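Local structure of nitric oxide dioxygenase (Rhodothermus marinus DSM 4252, 6WK3) at residues A27-M32 with K56-L61; F37-E42 with W99-D104; Q12-S17 with A63-I68. The protein binds heme within a globin fold, probably acts naturally as a nitric oxide dioxygenase, and in this engineered form serves as a carbene transferase. The protein carries 1 engineered substitution. All coordinates share one frame; numbering follows the deposited sequence.

Interaction 1 lies at the middle of the set and is the one that reaches the heme, through Lys56, Leu57 and Ala60 of the pocket. It shares helix 18-39 with interaction 2, whose centre is about 13 Å from its own, and the two touch directly: Met32 CG lies 3.5 Å from Leu102 CA. Helix 50-66 joins interaction 1 to interaction 3, about 14 Å away between centres, by continuity of the chain alone. Interactions 2 and 3 sit on opposite sides of the chain's centre, about 23 Å apart between their own centres. Neither touches the heme; the side chains of Tyr40 and Ile68 stay about 8 Å and 11 Å from one.

Interaction 1 of 3, residues A27-M32 with K56-L61; sequences AISATM and KLASAL. With HEM (protoporphyrin IX containing Fe), chain E.
Ser29 and Leu57 bury the most surface where helix 18-39 crosses helix 50-66. The CA atoms of Ser29 and Ala58 are 5.4 Å apart and the segment axes approach to 8.5 Å at 130°, a closeness that small side chains allow: Ser29 CB rests 3.9 Å from Ala58 CB. Ser29 OG is hydrogen-bonded to the carbonyl of Ile54 and at the same time lies 3.6 Å from Leu57 CD2. With CG anti to the backbone N (chi1 180°), Leu57 divides its methyls between helix 18-39 and the heme: CD2 meets Ser29 and Met32 SD, whereas CD1 lies 3.3 Å from the meso carbon CHB of the heme. Leu61 CD1 extends the apolar seam to Ile28 CG2. Facing the heme, Lys56 lays its chain along a propionate, CE 3.2 Å from O2A, and Arg87 of the second subunit packs on the lysine side chain. Replacing Lys56 by an alanine removes these methylenes and the ammonium, and would probably leave the propionate less covered and Glu48 of the second subunit without its long, weak ion pair. This close crossing of the B and E helices, with an E-helix leucine over the distal side of the heme, belongs to the globin fold.

Interaction 2 of 3, residues F37-E42 with W99-D104; sequences FERYPE and WECLRD
Arg39, the last residue of helix 18-39, and Tyr40 just after it reach across to Glu100, Cys101 and Asp104 on helix 94-110, the G helix of the globin fold, and join it through a salt-bridge network at the protein surface. Charge pairing dominates. The Arg39 chain is extended from CG to NE, with CG anti to the carbonyl carbon (chi1 -68°), and this carries the guanidinium across to two acids one helical turn apart. Its NH1 serves both: it donates to Glu100 OE1 at 2.9 Å, with the acceptor tilted slightly from the guanidinium plane, and to Asp104 OD2 at 2.8 Å, a nearly straight bond (169°) lying in that plane. Glu100 OE1 and Asp104 OD2 both receive NH1 on the anti lone pair. The Glu100 carboxylate is almost coplanar with the guanidinium, whereas that of Asp104 is turned well out of its plane. NH2 adds a weak bond to the same Asp104 OD2. The network continues along helix 94-110, where Arg103 NH1 meets the other oxygen, Asp104 OD1, at 2.8 Å in a weak, bent bond.

Tyr40 supplies the remaining polar contact. Its hydroxyl approaches Glu100 OE2 near the plane of the ring, although the modelled separation is too short for the bond's length to be trusted. Both ends of the Glu100 carboxylate thus face the 37-42 segment, one toward the arginine and one toward the phenol.

Sulfur and ring make the apolar part. Cys101, whose side chain also packs on Met32, sits at the edge of the Tyr40 ring, with SG 4.3 Å from CE2 and 5.5 Å from the ring centroid.

Interaction 3 of 3, residues Q12-S17 with A63-I68; sequences QLVRAS and AYARSI
Arg15 and Ala65 mark the closest backbone approach between the end of helix 8-16 and the end of helix 50-66, their CA atoms 5.6 Å apart. Main chain lies near main chain here, Arg15 CA being 4.2 Å from Ala65 O, yet no hydrogen bond links the two segments. Ile68 belongs to the chain that leaves helix 50-66, so the contact runs past the helix proper into the turn that follows it.

The side chains meet round Val14. Its CG1 is anti to the backbone N (chi1 163°), which directs this one methyl across the gap while CG2 stays beside the N. CG1 settles over the small Ala65, 3.8 Å from its CA and 3.9 Å from its CB, the short alanine side chain letting the valine methyl come close to the backbone of helix 50-66. Val14 CG1 also meets Ile68, 3.9 Å from Ile68 CG1; the two side chains cross at about a right angle. Ile68 CG2 lies near Val14 CG1 too, and 4.4 Å from Arg15 CB. Farther along, the arginine has a long, weak ion pair from NE to Asp69.

Val14 also has a polar role, through its backbone. As helix 8-16 ends, its carbonyl O accepts Ser17 OG at 2.8 Å and Ser17 N at 3.2 Å, both from the same face of the carbonyl plane. The Ser17 hydroxyl is bonded in addition to Trp122 NE1, tying the turn to helix 116-145. Helix 116-145 also packs on Val14 through Ala125, whose carbonyl holds the Tyr64 hydroxyl, and Val18 and Leu21 of helix 18-39 pack against Ala65. The packing of a short N-terminal A helix against the E and H helices, far from the heme iron, is a standard element of the globin fold.

Interaction 1 of 3, residues A27-M32 with K56-L61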
loop_
_atom_site.group_PDB
_atom_site.type_symbol
_atom_site.label_atom_id
_atom_site.label_comp_id
_atom_site.label_asym_id
_atom_site.label_seq_id
_atom_site.Cartn_x
_atom_site.Cartn_y
_atom_site.Cartn_z
ATOM N N ALA A 27 4.612 -4.516 22.469
ATOM C CA ALA A 27 5.854 -4.041 23.067
ATOM C C ALA A 27 7.054 -4.392 22.195
ATOM O O ALA A 27 7.974 -3.582 22.042
ATOM C CB ALA A 27 6.023 -4.621 24.470
ATOM N N ILE A 28 7.060 -5.591 21.608
ATOM C CA ILE A 28 8.178 -5.986 20.756
ATOM C C ILE A 28 8.201 -5.144 19.488
ATOM O O ILE A 28 9.255 -4.649 19.071
ATOM C CB ILE A 28 8.102 -7.492 20.437
ATOM C CG1 ILE A 28 8.415 -8.325 21.686
ATOM C CG2 ILE A 28 9.041 -7.839 19.291
ATOM C CD1 ILE A 28 8.009 -9.807 21.573
ATOM N N SER A 29 7.037 -4.947 18.870
ATOM C CA SER A 29 6.979 -4.190 17.625
ATOM C C SER A 29 7.334 -2.719 17.854
ATOM O O SER A 29 8.125 -2.140 17.100
ATOM C CB SER A 29 5.590 -4.350 16.995
ATOM O OG SER A 29 5.263 -3.272 16.135
ATOM N N ALA A 30 6.787 -2.108 18.912
ATOM C CA ALA A 30 7.087 -0.702 19.191
ATOM C C ALA A 30 8.558 -0.505 19.542
ATOM O O ALA A 30 9.204 0.433 19.056
ATOM C CB ALA A 30 6.198 -0.181 20.322
ATOM N N THR A 31 9.096 -1.371 20.405
ATOM C CA THR A 31 10.513 -1.300 20.747
ATOM C C THR A 31 11.381 -1.511 19.518
ATOM O O THR A 31 12.419 -0.861 19.357
ATOM C CB THR A 31 10.839 -2.340 21.814
ATOM O OG1 THR A 31 10.102 -2.040 23.007
ATOM C CG2 THR A 31 12.328 -2.368 22.116
ATOM N N MET A 32 10.967 -2.416 18.636
ATOM C CA MET A 32 11.712 -2.645 17.406
ATOM C C MET A 32 11.795 -1.374 16.572
ATOM O O MET A 32 12.870 -1.011 16.080
ATOM C CB MET A 32 11.058 -3.775 16.614
ATOM C CG MET A 32 11.915 -4.310 15.498
ATOM S SD MET A 32 11.015 -4.411 13.950
ATOM C CE MET A 32 11.036 -2.687 13.464
ATOM N N LYS A 56 0.213 -3.097 13.162
ATOM C CA LYS A 56 0.115 -4.066 12.078
ATOM C C LYS A 56 1.209 -5.121 12.181
ATOM O O LYS A 56 0.942 -6.318 12.021
ATOM C CB LYS A 56 0.189 -3.349 10.732
ATOM C CG LYS A 56 -1.139 -2.811 10.245
ATOM C CD LYS A 56 -0.954 -1.908 9.035
ATOM C CE LYS A 56 -2.093 -2.067 8.030
ATOM N NZ LYS A 56 -3.418 -1.716 8.604
ATOM N N LEU A 57 2.447 -4.695 12.445
ATOM C CA LEU A 57 3.537 -5.652 12.592
ATOM C C LEU A 57 3.318 -6.548 13.803
ATOM O O LEU A 57 3.599 -7.751 13.749
ATOM C CB LEU A 57 4.878 -4.927 12.696
ATOM C CG LEU A 57 6.060 -5.896 12.861
ATOM C CD1 LEU A 57 6.679 -6.242 11.524
ATOM C CD2 LEU A 57 7.115 -5.342 13.799
ATOM N N ALA A 58 2.808 -5.982 14.901
ATOM C CA ALA A 58 2.509 -6.787 16.082
ATOM C C ALA A 58 1.519 -7.900 15.759
ATOM O O ALA A 58 1.690 -9.039 16.210
ATOM C CB ALA A 58 1.975 -5.897 17.202
ATOM N N SER A 59 0.482 -7.597 14.969
ATOM C CA SER A 59 -0.476 -8.630 14.580
ATOM C C SER A 59 0.167 -9.659 13.663
ATOM O O SER A 59 -0.083 -10.861 13.797
ATOM C CB SER A 59 -1.681 -8.004 13.881
ATOM O OG SER A 59 -2.457 -7.231 14.771
ATOM N N ALA A 60 0.985 -9.197 12.718
ATOM C CA ALA A 60 1.642 -10.099 11.783
ATOM C C ALA A 60 2.562 -11.070 12.511
ATOM O O ALA A 60 2.548 -12.275 12.238
ATOM C CB ALA A 60 2.414 -9.296 10.739
ATOM N N LEU A 61 3.366 -10.568 13.452
ATOM C CA LEU A 61 4.210 -11.464 14.240
ATOM C C LEU A 61 3.372 -12.541 14.917
ATOM O O LEU A 61 3.688 -13.734 14.837
ATOM C CB LEU A 61 5.006 -10.672 15.275
ATOM C CG LEU A 61 6.115 -9.773 14.732
ATOM C CD1 LEU A 61 6.745 -9.002 15.883
ATOM C CD2 LEU A 61 7.166 -10.564 13.962
HETATM C CHA HEM E . 4.634 -2.224 6.539
HETATM C CHB HEM E . 5.783 -6.603 8.318
HETATM C CHC HEM E . 10.346 -5.744 6.949
HETATM C CHD HEM E . 9.321 -0.999 6.713
HETATM C C1A HEM E . 4.527 -3.492 7.076
HETATM C C2A HEM E . 3.303 -4.177 7.429
HETATM C C3A HEM E . 3.617 -5.377 7.923
HETATM C C4A HEM E . 5.056 -5.511 7.899
HETATM C CMA HEM E . 2.622 -6.440 8.431
HETATM C CAA HEM E . 1.878 -3.617 7.264
HETATM C CBA HEM E . 1.371 -4.009 5.881
HETATM C CGA HEM E . -0.085 -3.646 5.757
HETATM O O1A HEM E . -0.389 -2.553 5.220
HETATM O O2A HEM E . -0.947 -4.450 6.196
HETATM C C1B HEM E . 7.123 -6.793 8.056
HETATM C C2B HEM E . 7.886 -8.010 8.255
HETATM C C3B HEM E . 9.156 -7.764 7.886
HETATM C C4B HEM E . 9.227 -6.390 7.427
HETATM C CMB HEM E . 7.282 -9.311 8.824
HETATM C CAB HEM E . 10.378 -8.714 7.873
HETATM C CBB HEM E . 10.279 -10.045 7.861
HETATM C C1C HEM E . 10.491 -4.379 6.794
HETATM C C2C HEM E . 11.714 -3.686 6.469
HETATM C C3C HEM E . 11.455 -2.376 6.417
HETATM C C4C HEM E . 10.038 -2.180 6.682
HETATM C CMC HEM E . 13.089 -4.350 6.244
HETATM C CAC HEM E . 12.525 -1.310 6.095
HETATM C CBC HEM E . 12.411 -0.068 6.560
HETATM C C1D HEM E . 7.957 -0.899 6.514
HETATM C C2D HEM E . 7.193 0.246 6.053
HETATM C C3D HEM E . 5.895 -0.107 6.015
HETATM C C4D HEM E . 5.792 -1.481 6.441
HETATM C CMD HEM E . 7.794 1.621 5.686
HETATM C CAD HEM E . 4.672 0.743 5.603
HETATM C CBD HEM E . 4.643 0.921 4.090
HETATM C CGD HEM E . 3.264 1.324 3.627
HETATM O O1D HEM E . 2.263 1.004 4.324
HETATM O O2D HEM E . 3.171 1.954 2.539
HETATM N NA HEM E . 5.574 -4.339 7.377
HETATM N NB HEM E . 7.973 -5.835 7.548
HETATM N NC HEM E . 9.496 -3.428 6.916
HETATM N ND HEM E . 7.062 -1.922 6.738
HETATM FE FE HEM E . 7.541 -3.845 7.253
#

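Interaction 2 of 3, residues F37-E42 with W99-D104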
loop_
_atom_site.group_PDB
_atom_site.type_symbol
_atom_site.label_atom_id
_atom_site.label_comp_id
_atom_site.label_asym_id
_atom_site.label_seq_id
_atom_site.Cartn_x
_atom_site.Cartn_y
_atom_site.Cartn_z
ATOM N N PHE A 37 14.422 3.573 14.497
ATOM C CA PHE A 37 14.416 5.030 14.387
ATOM C C PHE A 37 15.761 5.619 14.799
ATOM O O PHE A 37 16.283 6.521 14.133
ATOM C CB PHE A 37 13.283 5.597 15.252
ATOM C CG PHE A 37 12.994 7.067 15.032
ATOM C CD1 PHE A 37 13.841 8.049 15.530
ATOM C CD2 PHE A 37 11.843 7.466 14.364
ATOM C CE1 PHE A 37 13.562 9.401 15.339
ATOM C CE2 PHE A 37 11.555 8.817 14.176
ATOM C CZ PHE A 37 12.417 9.782 14.662
ATOM N N GLU A 38 16.350 5.113 15.883
ATOM C CA GLU A 38 17.559 5.717 16.423
ATOM C C GLU A 38 18.849 5.123 15.867
ATOM O O GLU A 38 19.884 5.795 15.905
ATOM C CB GLU A 38 17.555 5.621 17.954
ATOM C CG GLU A 38 17.888 4.265 18.523
ATOM C CD GLU A 38 17.545 4.152 20.005
ATOM O OE1 GLU A 38 16.486 4.678 20.419
ATOM O OE2 GLU A 38 18.333 3.530 20.753
ATOM N N ARG A 39 18.826 3.903 15.338
ATOM C CA ARG A 39 20.062 3.329 14.818
ATOM C C ARG A 39 20.258 3.580 13.331
ATOM O O ARG A 39 21.405 3.648 12.870
ATOM C CB ARG A 39 20.107 1.828 15.093
ATOM C CG ARG A 39 20.243 1.484 16.558
ATOM C CD ARG A 39 20.206 -0.017 16.767
ATOM N NE ARG A 39 19.994 -0.363 18.168
ATOM C CZ ARG A 39 20.009 -1.604 18.639
ATOM N NH1 ARG A 39 20.226 -2.626 17.820
ATOM N NH2 ARG A 39 19.809 -1.822 19.929
ATOM N N TYR A 40 19.176 3.727 12.571
ATOM C CA TYR A 40 19.247 3.914 11.121
ATOM C C TYR A 40 18.274 5.009 10.723
ATOM O O TYR A 40 17.169 4.741 10.234
ATOM C CB TYR A 40 18.959 2.605 10.386
ATOM C CG TYR A 40 19.854 1.493 10.861
ATOM C CD1 TYR A 40 21.170 1.410 10.429
ATOM C CD2 TYR A 40 19.399 0.546 11.770
ATOM C CE1 TYR A 40 22.003 0.403 10.870
ATOM C CE2 TYR A 40 20.226 -0.460 12.221
ATOM C CZ TYR A 40 21.526 -0.528 11.767
ATOM O OH TYR A 40 22.353 -1.532 12.207
ATOM N N PRO A 41 18.662 6.273 10.917
ATOM C CA PRO A 41 17.735 7.381 10.640
ATOM C C PRO A 41 17.312 7.490 9.186
ATOM O O PRO A 41 16.265 8.087 8.911
ATOM C CB PRO A 41 18.530 8.618 11.084
ATOM C CG PRO A 41 19.540 8.097 12.053
ATOM C CD PRO A 41 19.909 6.737 11.546
ATOM N N GLU A 42 18.086 6.943 8.247
ATOM C CA GLU A 42 17.670 6.980 6.849
ATOM C C GLU A 42 16.316 6.310 6.644
ATOM O O GLU A 42 15.572 6.687 5.731
ATOM C CB GLU A 42 18.729 6.316 5.969
ATOM N N TRP A 99 16.003 -6.998 11.313
ATOM C CA TRP A 99 16.244 -8.169 12.150
ATOM C C TRP A 99 17.087 -7.800 13.362
ATOM O O TRP A 99 16.800 -8.228 14.486
ATOM C CB TRP A 99 16.930 -9.294 11.377
ATOM C CG TRP A 99 17.533 -10.251 12.352
ATOM C CD1 TRP A 99 18.860 -10.516 12.538
ATOM C CD2 TRP A 99 16.828 -11.024 13.331
ATOM N NE1 TRP A 99 19.021 -11.421 13.557
ATOM C CE2 TRP A 99 17.789 -11.747 14.063
ATOM C CE3 TRP A 99 15.476 -11.176 13.659
ATOM C CZ2 TRP A 99 17.442 -12.609 15.099
ATOM C CZ3 TRP A 99 15.135 -12.039 14.682
ATOM C CH2 TRP A 99 16.113 -12.742 15.392
ATOM N N GLU A 100 18.152 -7.024 13.143
ATOM C CA GLU A 100 18.990 -6.567 14.247
ATOM C C GLU A 100 18.148 -5.907 15.335
ATOM O O GLU A 100 18.263 -6.242 16.520
ATOM C CB GLU A 100 20.053 -5.598 13.718
ATOM C CG GLU A 100 20.961 -5.022 14.786
ATOM C CD GLU A 100 21.559 -3.685 14.381
ATOM O OE1 GLU A 100 21.491 -2.732 15.189
ATOM O OE2 GLU A 100 22.096 -3.589 13.255
ATOM N N CYS A 101 17.268 -4.985 14.936
ATOM C CA CYS A 101 16.412 -4.295 15.897
ATOM C C CYS A 101 15.355 -5.216 16.489
ATOM O O CYS A 101 14.974 -5.045 17.655
ATOM C CB CYS A 101 15.755 -3.085 15.232
ATOM S SG CYS A 101 16.949 -1.924 14.506
ATOM N N LEU A 102 14.869 -6.186 15.712
ATOM C CA LEU A 102 13.874 -7.124 16.226
ATOM C C LEU A 102 14.494 -8.100 17.220
ATOM O O LEU A 102 13.860 -8.464 18.219
ATOM C CB LEU A 102 13.222 -7.876 15.065
ATOM C CG LEU A 102 12.264 -9.024 15.394
ATOM C CD1 LEU A 102 11.101 -8.537 16.241
ATOM C CD2 LEU A 102 11.763 -9.687 14.112
ATOM N N ARG A 103 15.727 -8.540 16.961
ATOM C CA ARG A 103 16.420 -9.405 17.910
ATOM C C ARG A 103 16.555 -8.723 19.264
ATOM O O ARG A 103 16.228 -9.305 20.304
ATOM C CB ARG A 103 17.797 -9.792 17.367
ATOM C CG ARG A 103 18.465 -10.924 18.133
ATOM C CD ARG A 103 19.952 -10.680 18.344
ATOM N NE ARG A 103 20.651 -10.287 17.123
ATOM C CZ ARG A 103 21.314 -9.144 16.980
ATOM N NH1 ARG A 103 21.362 -8.278 17.983
ATOM N NH2 ARG A 103 21.926 -8.862 15.836
ATOM N N ASP A 104 17.020 -7.473 19.266
ATOM C CA ASP A 104 17.214 -6.761 20.523
ATOM C C ASP A 104 15.887 -6.358 21.158
ATOM O O ASP A 104 15.808 -6.230 22.386
ATOM C CB ASP A 104 18.114 -5.543 20.295
ATOM C CG ASP A 104 19.517 -5.934 19.829
ATOM O OD1 ASP A 104 19.960 -7.065 20.134
ATOM O OD2 ASP A 104 20.177 -5.117 19.152
#

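Interaction 3 of 3, residues Q12-S17 with A63-I68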
loop_
_atom_site.group_PDB
_atom_site.type_symbol
_atom_site.label_atom_id
_atom_site.label_comp_id
_atom_site.label_asym_id
_atom_site.label_seq_id
_atom_site.Cartn_x
_atom_site.Cartn_y
_atom_site.Cartn_z
ATOM N N GLN A 12 8.961 -25.417 16.461
ATOM C CA GLN A 12 8.520 -25.745 17.814
ATOM C C GLN A 12 8.748 -24.578 18.767
ATOM O O GLN A 12 7.889 -24.277 19.603
ATOM C CB GLN A 12 9.238 -26.999 18.315
ATOM N N LEU A 13 9.893 -23.907 18.654
ATOM C CA LEU A 13 10.182 -22.787 19.542
ATOM C C LEU A 13 9.369 -21.551 19.170
ATOM O O LEU A 13 8.916 -20.816 20.054
ATOM C CB LEU A 13 11.678 -22.475 19.522
ATOM C CG LEU A 13 12.576 -23.469 20.261
ATOM C CD1 LEU A 13 14.010 -23.395 19.758
ATOM C CD2 LEU A 13 12.518 -23.229 21.756
ATOM N N VAL A 14 9.176 -21.304 17.872
ATOM C CA VAL A 14 8.349 -20.176 17.458
ATOM C C VAL A 14 6.903 -20.398 17.879
ATOM O O VAL A 14 6.228 -19.470 18.343
ATOM C CB VAL A 14 8.465 -19.945 15.940
ATOM C CG1 VAL A 14 7.317 -19.077 15.445
ATOM C CG2 VAL A 14 9.799 -19.307 15.598
ATOM N N ARG A 15 6.405 -21.627 17.727
ATOM C CA ARG A 15 5.051 -21.947 18.165
ATOM C C ARG A 15 4.896 -21.720 19.661
ATOM O O ARG A 15 3.836 -21.286 20.127
ATOM C CB ARG A 15 4.723 -23.399 17.812
ATOM C CG ARG A 15 3.312 -23.658 17.303
ATOM C CD ARG A 15 3.038 -25.170 17.181
ATOM N NE ARG A 15 4.079 -25.868 16.424
ATOM C CZ ARG A 15 4.850 -26.839 16.910
ATOM N NH1 ARG A 15 4.706 -27.246 18.164
ATOM N NH2 ARG A 15 5.768 -27.407 16.136
ATOM N N ALA A 16 5.949 -22.000 20.429
ATOM C CA ALA A 16 5.862 -21.914 21.879
ATOM C C ALA A 16 5.875 -20.475 22.377
ATOM O O ALA A 16 5.408 -20.220 23.491
ATOM C CB ALA A 16 7.003 -22.708 22.518
ATOM N N SER A 17 6.386 -19.530 21.587
ATOM C CA SER A 17 6.382 -18.136 22.008
ATOM C C SER A 17 5.048 -17.446 21.769
ATOM O O SER A 17 4.904 -16.284 22.155
ATOM C CB SER A 17 7.499 -17.351 21.306
ATOM O OG SER A 17 7.568 -17.639 19.922
ATOM N N ALA A 63 0.270 -13.593 14.099
ATOM C CA ALA A 63 -0.322 -14.485 13.108
ATOM C C ALA A 63 0.724 -15.423 12.515
ATOM O O ALA A 63 0.463 -16.614 12.323
ATOM C CB ALA A 63 -1.007 -13.672 12.007
ATOM N N TYR A 64 1.918 -14.903 12.234
ATOM C CA TYR A 64 2.987 -15.720 11.669
ATOM C C TYR A 64 3.403 -16.824 12.629
ATOM O O TYR A 64 3.646 -17.961 12.214
ATOM C CB TYR A 64 4.176 -14.825 11.333
ATOM C CG TYR A 64 5.355 -15.511 10.684
ATOM C CD1 TYR A 64 5.177 -16.463 9.682
ATOM C CD2 TYR A 64 6.651 -15.183 11.054
ATOM C CE1 TYR A 64 6.272 -17.068 9.074
ATOM C CE2 TYR A 64 7.740 -15.780 10.461
ATOM C CZ TYR A 64 7.549 -16.718 9.474
ATOM O OH TYR A 64 8.647 -17.301 8.890
ATOM N N ALA A 65 3.499 -16.506 13.919
ATOM C CA ALA A 65 3.852 -17.522 14.902
ATOM C C ALA A 65 2.736 -18.550 15.051
ATOM O O ALA A 65 3.004 -19.738 15.253
ATOM C CB ALA A 65 4.178 -16.858 16.240
ATOM N N ARG A 66 1.478 -18.115 14.939
ATOM C CA ARG A 66 0.347 -19.034 15.008
ATOM C C ARG A 66 0.251 -19.933 13.781
ATOM O O ARG A 66 -0.487 -20.921 13.804
ATOM C CB ARG A 66 -0.962 -18.255 15.145
ATOM C CG ARG A 66 -1.184 -17.548 16.471
ATOM C CD ARG A 66 -2.674 -17.388 16.706
ATOM N NE ARG A 66 -3.011 -16.253 17.555
ATOM C CZ ARG A 66 -3.307 -16.351 18.846
ATOM N NH1 ARG A 66 -3.300 -17.537 19.445
ATOM N NH2 ARG A 66 -3.611 -15.262 19.541
ATOM N N SER A 67 0.954 -19.599 12.704
ATOM C CA SER A 67 0.832 -20.317 11.445
ATOM C C SER A 67 2.204 -20.707 10.915
ATOM O O SER A 67 2.401 -20.816 9.705
ATOM C CB SER A 67 0.071 -19.477 10.421
ATOM O OG SER A 67 0.199 -20.011 9.114
ATOM N N ILE A 68 3.165 -20.911 11.819
ATOM C CA ILE A 68 4.520 -21.239 11.404
ATOM C C ILE A 68 4.599 -22.626 10.770
ATOM O O ILE A 68 5.530 -22.895 10.003
ATOM C CB ILE A 68 5.479 -21.097 12.605
ATOM C CG1 ILE A 68 6.939 -21.073 12.146
ATOM C CG2 ILE A 68 5.253 -22.207 13.614
ATOM C CD1 ILE A 68 7.262 -19.955 11.188
#